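Local coordinates for putative uncharacterized protein (Ustilago maydis, PDB 4GNX), which is a subunit of replication protein A and binds single-stranded DNA through OB-fold domains, one of which carries a zinc site, at residues E150-S153 / R158-Q161; K176-G181 / G263-N268; Y307-A312 / N326-E331. One frame throughout, in Å; residues are numbered along the deposited sequence.

Contact 1: residues E150-S153 / R158-Q161; sequences EIVS and RPVQ. With nucleotides of chain G.
Glu150 opens the contact, its backbone facing Gln161 as a non-hydrogen-bonded antiparallel pair that sets the register. The carboxylate and the Gln161 amide run side by side with their planes 80° apart, too badly turned to count as a hydrogen bond. With CG anti to the backbone N (chi1 -179°) and the chain extended beyond it, the acid also draws level with Pro159, OE2 lying 3.4 Å from the proline CB. Nearer the backbone, the CA-H of Glu150 points at Val160 O, which lies 3.3 Å from that CA. The same carbonyl receives a sounder bond from Ile151 N, 3.1 Å to Val160 O with 159° at the hydrogen. The return bond, Val160 N to Ile151 O, is weak because it is strongly bent. Beta-branched residues such as Ile151, Val152 and Val160 suit these extended backbones. Val152 lays CG2 beside the proline ring, 4.2 Å from Pro159 CG, a small apolar contact at the exposed end of the hairpin. The Ser153 hydroxyl is hydrogen-bonded to Ser156 OG, while Ser153 CB packs 3.5 Å from O3' of nucleotide DT6 of chain G. Val160 brings both methyls to the O2 side of that thymine, CG2 being 3.6 Å from DT6 O2, a van der Waals contact of methyls with a carbonyl oxygen, with no hydrogen bond. This is the outer end of a beta hairpin between the first two strands of an OB fold, whose connecting loop commonly closes over single-stranded DNA.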
loop_
_atom_site.group_PDB
_atom_site.type_symbol
_atom_site.label_atom_id
_atom_site.label_comp_id
_atom_site.label_asym_id
_atom_site.label_seq_id
_atom_site.Cartn_x
_atom_site.Cartn_y
_atom_site.Cartn_z
ATOM N N GLU C 150 17.477 -23.587 0.752
ATOM C CA GLU C 150 16.087 -23.881 1.011
ATOM C C GLU C 150 15.661 -23.246 2.314
ATOM O O GLU C 150 16.221 -23.539 3.369
ATOM C CB GLU C 150 15.847 -25.386 1.060
ATOM C CG GLU C 150 14.391 -25.740 1.316
ATOM C CD GLU C 150 14.010 -27.106 0.779
ATOM O OE1 GLU C 150 14.676 -27.586 -0.173
ATOM O OE2 GLU C 150 13.035 -27.696 1.311
ATOM N N ILE C 151 14.661 -22.376 2.231
ATOM C CA ILE C 151 14.154 -21.690 3.410
ATOM C C ILE C 151 12.638 -21.683 3.437
ATOM O O ILE C 151 11.992 -21.413 2.414
ATOM C CB ILE C 151 14.625 -20.221 3.498
ATOM C CG1 ILE C 151 15.550 -19.836 2.324
ATOM C CG2 ILE C 151 15.240 -19.952 4.870
ATOM C CD1 ILE C 151 14.837 -19.440 1.041
ATOM N N VAL C 152 12.096 -21.997 4.618
ATOM C CA VAL C 152 10.677 -21.802 4.953
ATOM C C VAL C 152 10.450 -20.316 5.215
ATOM O O VAL C 152 10.952 -19.758 6.199
ATOM C CB VAL C 152 10.241 -22.615 6.203
ATOM C CG1 VAL C 152 8.841 -22.221 6.654
ATOM C CG2 VAL C 152 10.306 -24.113 5.933
ATOM N N SER C 153 9.710 -19.679 4.314
ATOM C CA SER C 153 9.348 -18.285 4.478
ATOM C C SER C 153 8.424 -18.170 5.671
ATOM O O SER C 153 7.458 -18.930 5.785
ATOM C CB SER C 153 8.652 -17.754 3.225
ATOM O OG SER C 153 7.589 -18.604 2.842
ATOM N N ARG C 158 5.876 -22.490 4.042
ATOM C CA ARG C 158 6.131 -23.576 3.094
ATOM C C ARG C 158 7.542 -23.422 2.503
ATOM O O ARG C 158 7.912 -22.316 2.099
ATOM C CB ARG C 158 5.091 -23.557 1.965
ATOM C CG ARG C 158 3.742 -24.178 2.305
ATOM C CD ARG C 158 2.820 -24.221 1.090
ATOM N NE ARG C 158 2.180 -22.933 0.808
ATOM C CZ ARG C 158 2.637 -22.012 -0.045
ATOM N NH1 ARG C 158 3.761 -22.214 -0.724
ATOM N NH2 ARG C 158 1.965 -20.880 -0.221
ATOM N N PRO C 159 8.326 -24.527 2.432
ATOM C CA PRO C 159 9.729 -24.471 1.975
ATOM C C PRO C 159 9.884 -23.791 0.615
ATOM O O PRO C 159 8.953 -23.832 -0.193
ATOM C CB PRO C 159 10.130 -25.951 1.866
ATOM C CG PRO C 159 9.191 -26.676 2.758
ATOM C CD PRO C 159 7.899 -25.914 2.710
ATOM N N VAL C 160 11.037 -23.160 0.376
ATOM C CA VAL C 160 11.300 -22.502 -0.914
ATOM C C VAL C 160 12.730 -22.697 -1.420
ATOM O O VAL C 160 13.694 -22.456 -0.689
ATOM C CB VAL C 160 11.023 -20.980 -0.876
ATOM C CG1 VAL C 160 10.865 -20.449 -2.293
ATOM C CG2 VAL C 160 9.786 -20.646 -0.051
ATOM N N GLN C 161 12.858 -23.116 -2.677
ATOM C CA GLN C 161 14.169 -23.185 -3.338
ATOM C C GLN C 161 14.617 -21.809 -3.820
ATOM O O GLN C 161 13.829 -21.060 -4.396
ATOM C CB GLN C 161 14.161 -24.167 -4.520
ATOM C CG GLN C 161 14.503 -25.608 -4.157
ATOM C CD GLN C 161 13.332 -26.380 -3.559
ATOM O OE1 GLN C 161 12.162 -26.120 -3.871
ATOM N NE2 GLN C 161 13.645 -27.346 -2.699
ATOM P P DT G 6 7.870 -11.493 -3.446
ATOM O OP1 DT G 6 7.278 -10.291 -2.806
ATOM O OP2 DT G 6 8.958 -11.323 -4.447
ATOM O "O5'" DT G 6 8.388 -12.455 -2.284
ATOM C "C5'" DT G 6 7.658 -12.583 -1.043
ATOM C "C4'" DT G 6 7.851 -13.955 -0.436
ATOM O "O4'" DT G 6 7.498 -14.988 -1.386
ATOM C "C3'" DT G 6 9.270 -14.268 0.040
ATOM O "O3'" DT G 6 9.220 -14.810 1.362
ATOM C "C2'" DT G 6 9.805 -15.250 -0.988
ATOM C "C1'" DT G 6 8.561 -15.913 -1.562
ATOM N N1 DT G 6 8.654 -16.226 -3.007
ATOM C C2 DT G 6 8.606 -17.542 -3.410
ATOM O O2 DT G 6 8.498 -18.476 -2.632
ATOM N N3 DT G 6 8.694 -17.729 -4.767
ATOM C C4 DT G 6 8.819 -16.753 -5.738
ATOM O O4 DT G 6 8.889 -17.074 -6.922
ATOM C C5 DT G 6 8.855 -15.396 -5.246
ATOM C C7 DT G 6 8.982 -14.271 -6.224
ATOM C C6 DT G 6 8.773 -15.203 -3.924
#

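Contact 2: residues K176-G181 / G263-N268; sequences KLTLWG and GGAGAN. With nucleotides of chain G.
Ala265 O is gripped from two sources, one protein and one DNA. Thr178 OG1 donates to Ala265 O at 2.8 Å, arriving 29° out of the carbonyl plane, and N3 of nucleotide DT7 of chain G donates nearly straight, 2.7 Å from the same Ala265 O with 163° at the hydrogen. Thymine N3-H is thus read by a backbone carbonyl that the Thr178 bond probably helps to position. The Thr178 hydroxyl sits beside its own backbone N (chi1 -73°), which sends CG2 the other way, 3.5 Å above the centre of the Trp180 ring. Over the opposite face of that indole lies the DT6 base, shifted toward the rim, while the sugar oxygen O4' of DT7 meets the ring edge in plane. A broad flat tryptophan therefore serves two successive nucleotides. Ala265 CB, small enough to fit against the strand, touches Lys176 CB at 3.6 Å. Residues 264 to 267 form a type II turn closed by Ala267 N to Gly264 O, and Gly266 takes the positive phi usual for glycine at its third position; lacking a side chain, it lets DT7 O4 come close. Ala267 adds its methyl to the DT7 base, and Asn268 O accepts a bond from DT8 N3 at 3.2 Å. Glu164 binds Ala265 N and Ser213 binds Gly266 N, so the loop between helices 229-242 and 275-280 is laid across the sheet at strand 174-180, which itself runs between strands 159-168 and 213-217.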
loop_
_atom_site.group_PDB
_atom_site.type_symbol
_atom_site.label_atom_id
_atom_site.label_comp_id
_atom_site.label_asym_id
_atom_site.label_seq_id
_atom_site.Cartn_x
_atom_site.Cartn_y
_atom_site.Cartn_z
ATOM N N LYS C 176 23.282 -8.622 -7.381
ATOM C CA LYS C 176 22.764 -9.958 -7.098
ATOM C C LYS C 176 21.338 -10.136 -7.658
ATOM O O LYS C 176 20.520 -9.208 -7.631
ATOM C CB LYS C 176 22.801 -10.265 -5.594
ATOM C CG LYS C 176 24.177 -10.511 -4.974
ATOM C CD LYS C 176 24.633 -9.318 -4.140
ATOM C CE LYS C 176 25.340 -9.728 -2.844
ATOM N NZ LYS C 176 26.765 -10.099 -3.045
ATOM N N LEU C 177 21.056 -11.324 -8.189
ATOM C CA LEU C 177 19.710 -11.670 -8.630
ATOM C C LEU C 177 19.305 -13.040 -8.095
ATOM O O LEU C 177 20.047 -14.015 -8.236
ATOM C CB LEU C 177 19.610 -11.650 -10.151
ATOM C CG LEU C 177 18.212 -11.854 -10.767
ATOM C CD1 LEU C 177 18.122 -11.113 -12.094
ATOM C CD2 LEU C 177 17.825 -13.320 -10.948
ATOM N N THR C 178 18.122 -13.111 -7.493
ATOM C CA THR C 178 17.611 -14.374 -6.953
ATOM C C THR C 178 16.725 -15.129 -7.961
ATOM O O THR C 178 15.850 -14.527 -8.589
ATOM C CB THR C 178 16.848 -14.136 -5.626
ATOM O OG1 THR C 178 17.780 -13.834 -4.575
ATOM C CG2 THR C 178 16.022 -15.341 -5.232
ATOM N N LEU C 179 16.979 -16.430 -8.121
ATOM C CA LEU C 179 16.051 -17.336 -8.800
ATOM C C LEU C 179 15.272 -18.091 -7.757
ATOM O O LEU C 179 15.810 -18.439 -6.709
ATOM C CB LEU C 179 16.777 -18.368 -9.663
ATOM C CG LEU C 179 17.827 -17.922 -10.679
ATOM C CD1 LEU C 179 18.353 -19.120 -11.448
ATOM C CD2 LEU C 179 17.267 -16.879 -11.630
ATOM N N TRP C 180 14.012 -18.372 -8.054
ATOM C CA TRP C 180 13.183 -19.145 -7.157
ATOM C C TRP C 180 12.819 -20.456 -7.774
ATOM O O TRP C 180 13.010 -20.656 -8.974
ATOM C CB TRP C 180 11.917 -18.381 -6.840
ATOM C CG TRP C 180 12.134 -17.003 -6.263
ATOM C CD1 TRP C 180 12.073 -15.791 -6.931
ATOM C CD2 TRP C 180 12.417 -16.650 -4.862
ATOM N NE1 TRP C 180 12.302 -14.751 -6.076
ATOM C CE2 TRP C 180 12.511 -15.194 -4.820
ATOM C CE3 TRP C 180 12.594 -17.373 -3.682
ATOM C CZ2 TRP C 180 12.781 -14.507 -3.647
ATOM C CZ3 TRP C 180 12.861 -16.669 -2.506
ATOM C CH2 TRP C 180 12.956 -15.269 -2.494
ATOM N N GLY C 181 12.307 -21.365 -6.943
ATOM C CA GLY C 181 11.646 -22.589 -7.394
ATOM C C GLY C 181 12.438 -23.509 -8.294
ATOM O O GLY C 181 13.622 -23.742 -8.085
ATOM N N GLY C 263 21.994 -14.376 2.226
ATOM C CA GLY C 263 20.975 -14.228 1.200
ATOM C C GLY C 263 19.608 -13.580 1.190
ATOM O O GLY C 263 18.613 -14.200 1.575
ATOM N N GLY C 264 19.549 -12.376 0.621
ATOM C CA GLY C 264 18.279 -11.712 0.341
ATOM C C GLY C 264 18.196 -10.896 -0.943
ATOM O O GLY C 264 17.530 -9.859 -0.966
ATOM N N ALA C 265 18.852 -11.352 -2.014
ATOM C CA ALA C 265 18.833 -10.629 -3.295
ATOM C C ALA C 265 17.412 -10.406 -3.791
ATOM O O ALA C 265 16.628 -11.346 -3.897
ATOM C CB ALA C 265 19.645 -11.349 -4.352
ATOM N N GLY C 266 17.095 -9.144 -4.072
ATOM C CA GLY C 266 15.780 -8.747 -4.539
ATOM C C GLY C 266 14.842 -8.321 -3.432
ATOM O O GLY C 266 13.818 -7.689 -3.701
ATOM N N ALA C 267 15.185 -8.667 -2.190
ATOM C CA ALA C 267 14.352 -8.349 -1.016
ATOM C C ALA C 267 14.406 -6.882 -0.600
ATOM O O ALA C 267 15.308 -6.146 -0.989
ATOM C CB ALA C 267 14.718 -9.240 0.166
ATOM N N ASN C 268 13.421 -6.466 0.187
ATOM C CA ASN C 268 13.435 -5.155 0.818
ATOM C C ASN C 268 13.750 -5.303 2.294
ATOM O O ASN C 268 13.087 -6.052 3.008
ATOM C CB ASN C 268 12.120 -4.402 0.588
ATOM C CG ASN C 268 12.083 -3.682 -0.747
ATOM O OD1 ASN C 268 13.033 -3.738 -1.527
ATOM N ND2 ASN C 268 10.982 -2.992 -1.014
ATOM P P DT G 7 9.901 -13.955 2.522
ATOM O OP1 DT G 7 9.508 -14.518 3.840
ATOM O OP2 DT G 7 9.630 -12.523 2.229
ATOM O "O5'" DT G 7 11.444 -14.261 2.265
ATOM C "C5'" DT G 7 11.949 -15.612 2.302
ATOM C "C4'" DT G 7 13.456 -15.629 2.174
ATOM O "O4'" DT G 7 13.852 -15.154 0.868
ATOM C "C3'" DT G 7 14.216 -14.759 3.171
ATOM O "O3'" DT G 7 15.456 -15.406 3.461
ATOM C "C2'" DT G 7 14.442 -13.468 2.402
ATOM C "C1'" DT G 7 14.643 -13.977 0.984
ATOM N N1 DT G 7 14.242 -13.064 -0.105
ATOM C C2 DT G 7 15.124 -12.897 -1.147
ATOM O O2 DT G 7 16.219 -13.429 -1.184
ATOM N N3 DT G 7 14.677 -12.072 -2.148
ATOM C C4 DT G 7 13.456 -11.428 -2.219
ATOM O O4 DT G 7 13.196 -10.716 -3.184
ATOM C C5 DT G 7 12.577 -11.653 -1.095
ATOM C C7 DT G 7 11.240 -10.982 -1.077
ATOM C C6 DT G 7 13.004 -12.457 -0.111
ATOM P P DT G 6 7.870 -11.493 -3.446
ATOM O OP1 DT G 6 7.278 -10.291 -2.806
ATOM O OP2 DT G 6 8.958 -11.323 -4.447
ATOM O "O5'" DT G 6 8.388 -12.455 -2.284
ATOM C "C5'" DT G 6 7.658 -12.583 -1.043
ATOM C "C4'" DT G 6 7.851 -13.955 -0.436
ATOM O "O4'" DT G 6 7.498 -14.988 -1.386
ATOM C "C3'" DT G 6 9.270 -14.268 0.040
ATOM O "O3'" DT G 6 9.220 -14.810 1.362
ATOM C "C2'" DT G 6 9.805 -15.250 -0.988
ATOM C "C1'" DT G 6 8.561 -15.913 -1.562
ATOM N N1 DT G 6 8.654 -16.226 -3.007
ATOM C C2 DT G 6 8.606 -17.542 -3.410
ATOM O O2 DT G 6 8.498 -18.476 -2.632
ATOM N N3 DT G 6 8.694 -17.729 -4.767
ATOM C C4 DT G 6 8.819 -16.753 -5.738
ATOM O O4 DT G 6 8.889 -17.074 -6.922
ATOM C C5 DT G 6 8.855 -15.396 -5.246
ATOM C C7 DT G 6 8.982 -14.271 -6.224
ATOM C C6 DT G 6 8.773 -15.203 -3.924
ATOM P P DT G 8 16.061 -15.331 4.939
ATOM O OP1 DT G 8 17.021 -16.454 5.095
ATOM O OP2 DT G 8 14.941 -15.186 5.912
ATOM O "O5'" DT G 8 16.875 -13.964 4.875
ATOM C "C5'" DT G 8 18.233 -13.936 4.409
ATOM C "C4'" DT G 8 18.764 -12.523 4.462
ATOM O "O4'" DT G 8 18.007 -11.693 3.551
ATOM C "C3'" DT G 8 18.607 -11.842 5.816
ATOM O "O3'" DT G 8 19.581 -12.267 6.783
ATOM C "C2'" DT G 8 18.609 -10.375 5.431
ATOM C "C1'" DT G 8 17.819 -10.395 4.124
ATOM N N1 DT G 8 16.359 -10.155 4.266
ATOM C C2 DT G 8 15.839 -8.979 3.764
ATOM O O2 DT G 8 16.518 -8.132 3.210
ATOM N N3 DT G 8 14.485 -8.834 3.934
ATOM C C4 DT G 8 13.620 -9.719 4.545
ATOM O O4 DT G 8 12.425 -9.449 4.623
ATOM C C5 DT G 8 14.232 -10.927 5.055
ATOM C C7 DT G 8 13.372 -11.943 5.736
ATOM C C6 DT G 8 15.551 -11.082 4.890
#

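Contact 3: residues Y307-A312 / N326-E331; sequences YYTACA and NNWRCE. With ZN (zinc ion), chain I; nucleotides of chain G.
Thr309 meets Trp328 across the gap between the two segments, and its side chain can be followed outward against the indole. CB lies 4.0 Å from Trp328 CZ3, at the six-membered end of the ring system. From there the branches divide: OG1 stands between the backbone N and the carbonyl carbon (chi1 62°) and, besides touching CZ3, makes a weak hydrogen bond to Val320 O. CG2 rests over one face of the indole, 4.0 Å from Trp328 CH2, a CH-pi type of approach. Branching at CB thus lets one threonine offer a methyl to the aromatic face and a hydroxyl to a backbone carbonyl. The two side chains cross at about a right angle. Two residues further along each segment the contact becomes a metal site. Cys311 SG binds the zinc ion at 2.3 Å and Cys330 SG binds the zinc at 2.4 Å, both sulfurs reaching it because they stand anti to their backbone N atoms (chi1 173° and -177°). Cys311 CB and Cys330 CB, 4.1 Å apart, pack behind the sulfurs. Cys316 and Cys333 complete the four-cysteine set; soft sulfur ligands suit zinc, here probably structural. Arg329 closes a salt bridge from NH1 to Glu331 OE1 at 2.7 Å, and its NH2 has a second acid partner in Asp334. Tyr308, next to Thr309, reaches the DNA instead, where its OH lies by the sugar of nucleotide DT13 of chain G and bonds to Asn317 O. The site thus joins the end of long strand 290-310, a member of the five-stranded OB sheet beside strand 341-352, to the small antiparallel sheet of strands 321-322, 328-330 and 335-337, a zinc ribbon inserted between two OB strands.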
loop_
_atom_site.group_PDB
_atom_site.type_symbol
_atom_site.label_atom_id
_atom_site.label_comp_id
_atom_site.label_asym_id
_atom_site.label_seq_id
_atom_site.Cartn_x
_atom_site.Cartn_y
_atom_site.Cartn_z
ATOM N N TYR C 307 9.612 10.638 29.531
ATOM C CA TYR C 307 10.975 11.090 29.397
ATOM C C TYR C 307 11.769 10.910 30.683
ATOM O O TYR C 307 11.209 10.821 31.772
ATOM C CB TYR C 307 11.023 12.542 28.925
ATOM C CG TYR C 307 10.211 13.492 29.761
ATOM C CD1 TYR C 307 10.666 13.917 31.017
ATOM C CD2 TYR C 307 8.996 13.982 29.298
ATOM C CE1 TYR C 307 9.931 14.800 31.788
ATOM C CE2 TYR C 307 8.255 14.874 30.058
ATOM C CZ TYR C 307 8.728 15.274 31.300
ATOM O OH TYR C 307 8.003 16.150 32.061
ATOM N N TYR C 308 13.080 10.817 30.521
ATOM C CA TYR C 308 13.988 10.653 31.630
ATOM C C TYR C 308 14.920 11.843 31.643
ATOM O O TYR C 308 15.056 12.540 30.630
ATOM C CB TYR C 308 14.764 9.327 31.539
ATOM C CG TYR C 308 15.788 9.244 30.434
ATOM C CD1 TYR C 308 17.161 9.360 30.704
ATOM C CD2 TYR C 308 15.388 9.044 29.112
ATOM C CE1 TYR C 308 18.098 9.292 29.682
ATOM C CE2 TYR C 308 16.316 8.972 28.084
ATOM C CZ TYR C 308 17.659 9.099 28.373
ATOM O OH TYR C 308 18.535 9.024 27.330
ATOM N N THR C 309 15.518 12.088 32.807
ATOM C CA THR C 309 16.523 13.137 32.979
ATOM C C THR C 309 17.896 12.603 32.575
ATOM O O THR C 309 18.393 11.645 33.164
ATOM C CB THR C 309 16.593 13.630 34.441
ATOM O OG1 THR C 309 16.978 12.538 35.289
ATOM C CG2 THR C 309 15.258 14.179 34.909
ATOM N N ALA C 310 18.502 13.246 31.581
ATOM C CA ALA C 310 19.741 12.756 30.948
ATOM C C ALA C 310 20.967 13.670 31.105
ATOM O O ALA C 310 20.839 14.857 31.420
ATOM C CB ALA C 310 19.485 12.445 29.472
ATOM N N CYS C 311 22.148 13.102 30.853
ATOM C CA CYS C 311 23.431 13.765 31.096
ATOM C C CYS C 311 23.682 14.915 30.145
ATOM O O CYS C 311 23.490 14.774 28.934
ATOM C CB CYS C 311 24.556 12.745 30.970
ATOM S SG CYS C 311 26.263 13.362 31.034
ATOM N N ALA C 312 24.138 16.039 30.696
ATOM C CA ALA C 312 24.398 17.249 29.907
ATOM C C ALA C 312 25.747 17.244 29.160
ATOM O O ALA C 312 26.188 18.278 28.646
ATOM C CB ALA C 312 24.250 18.490 30.777
ATOM N N ASN C 326 22.168 17.763 45.917
ATOM C CA ASN C 326 20.976 17.976 45.060
ATOM C C ASN C 326 21.268 18.363 43.625
ATOM O O ASN C 326 20.454 19.003 42.960
ATOM C CB ASN C 326 19.977 18.965 45.684
ATOM C CG ASN C 326 19.384 18.456 46.979
ATOM O OD1 ASN C 326 18.947 17.303 47.084
ATOM N ND2 ASN C 326 19.376 19.319 47.985
ATOM N N ASN C 327 22.432 17.962 43.148
ATOM C CA ASN C 327 22.794 18.162 41.769
ATOM C C ASN C 327 22.531 16.898 40.994
ATOM O O ASN C 327 22.374 15.838 41.586
ATOM C CB ASN C 327 24.258 18.567 41.683
ATOM C CG ASN C 327 24.481 19.985 42.157
ATOM O OD1 ASN C 327 23.663 20.868 41.856
ATOM N ND2 ASN C 327 25.576 20.217 42.910
ATOM N N TRP C 328 22.471 17.013 39.676
ATOM C CA TRP C 328 22.289 15.844 38.830
ATOM C C TRP C 328 23.600 15.198 38.467
ATOM O O TRP C 328 24.399 15.794 37.738
ATOM C CB TRP C 328 21.481 16.213 37.596
ATOM C CG TRP C 328 20.068 16.555 37.976
ATOM C CD1 TRP C 328 19.540 17.808 38.255
ATOM C CD2 TRP C 328 18.965 15.627 38.184
ATOM N NE1 TRP C 328 18.223 17.720 38.587
ATOM C CE2 TRP C 328 17.815 16.440 38.564
ATOM C CE3 TRP C 328 18.813 14.255 38.064
ATOM C CZ2 TRP C 328 16.576 15.882 38.820
ATOM C CZ3 TRP C 328 17.561 13.707 38.325
ATOM C CH2 TRP C 328 16.470 14.506 38.693
ATOM N N ARG C 329 23.827 13.976 38.972
ATOM C CA ARG C 329 25.068 13.235 38.704
ATOM C C ARG C 329 24.991 12.167 37.583
ATOM O O ARG C 329 24.086 11.316 37.585
ATOM C CB ARG C 329 25.647 12.624 39.996
ATOM C CG ARG C 329 26.897 11.783 39.752
ATOM C CD ARG C 329 27.826 11.684 40.952
ATOM N NE ARG C 329 29.197 11.336 40.532
ATOM C CZ ARG C 329 29.673 10.092 40.414
ATOM N NH1 ARG C 329 28.912 9.039 40.695
ATOM N NH2 ARG C 329 30.920 9.895 40.013
ATOM N N CYS C 330 25.960 12.225 36.654
ATOM C CA CYS C 330 26.206 11.157 35.675
ATOM C C CYS C 330 27.296 10.220 36.176
ATOM O O CYS C 330 28.302 10.676 36.722
ATOM C CB CYS C 330 26.629 11.727 34.310
ATOM S SG CYS C 330 26.877 10.451 33.038
ATOM N N GLU C 331 27.107 8.917 35.978
ATOM C CA GLU C 331 28.131 7.929 36.353
ATOM C C GLU C 331 29.280 7.904 35.345
ATOM O O GLU C 331 30.423 8.192 35.699
ATOM C CB GLU C 331 27.537 6.514 36.505
ATOM C CG GLU C 331 26.607 6.304 37.691
ATOM C CD GLU C 331 27.132 6.931 38.964
ATOM O OE1 GLU C 331 26.952 8.155 39.145
ATOM O OE2 GLU C 331 27.717 6.200 39.787
HETATM ZN ZN ZN I . 27.380 11.342 30.922
ATOM P P DT G 13 23.897 6.085 26.172
ATOM O OP1 DT G 13 23.743 7.353 26.920
ATOM O OP2 DT G 13 25.088 5.236 26.442
ATOM O "O5'" DT G 13 22.576 5.208 26.365
ATOM C "C5'" DT G 13 21.805 5.228 27.587
ATOM C "C4'" DT G 13 20.444 5.846 27.353
ATOM O "O4'" DT G 13 20.304 6.245 25.978
ATOM C "C3'" DT G 13 19.253 4.930 27.610
ATOM O "O3'" DT G 13 18.763 5.157 28.926
ATOM C "C2'" DT G 13 18.180 5.458 26.672
ATOM C "C1'" DT G 13 18.923 6.310 25.650
ATOM N N1 DT G 13 18.772 5.832 24.272
ATOM C C2 DT G 13 18.574 6.750 23.262
ATOM O O2 DT G 13 18.492 7.954 23.460
ATOM N N3 DT G 13 18.466 6.203 22.007
ATOM C C4 DT G 13 18.538 4.864 21.669
ATOM O O4 DT G 13 18.420 4.522 20.494
ATOM C C5 DT G 13 18.751 3.958 22.780
ATOM C C7 DT G 13 18.844 2.488 22.516
ATOM C C6 DT G 13 18.858 4.483 24.007
#

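Overall arrangement
From the N terminus, contact 1 comes first and closes a hairpin with four residues between its segments, joining strands 135-152 and 159-168. Contact 2 follows, bringing residues 263-268 back over 81 intervening residues to strand 174-180. Contact 3 closes a 13-residue loop in the C-terminal domain. The three run in series, none enclosing or crossing another. Contacts 1 and 2 share one sheet and touch, Gln161 O lying 3.0 Å from Gly181 N in a probable hydrogen bond; together they hold consecutive nucleotides. Contact 3 stands apart, its nearest atoms about 29 Å from contact 2, yet the same DNA strand reaches it.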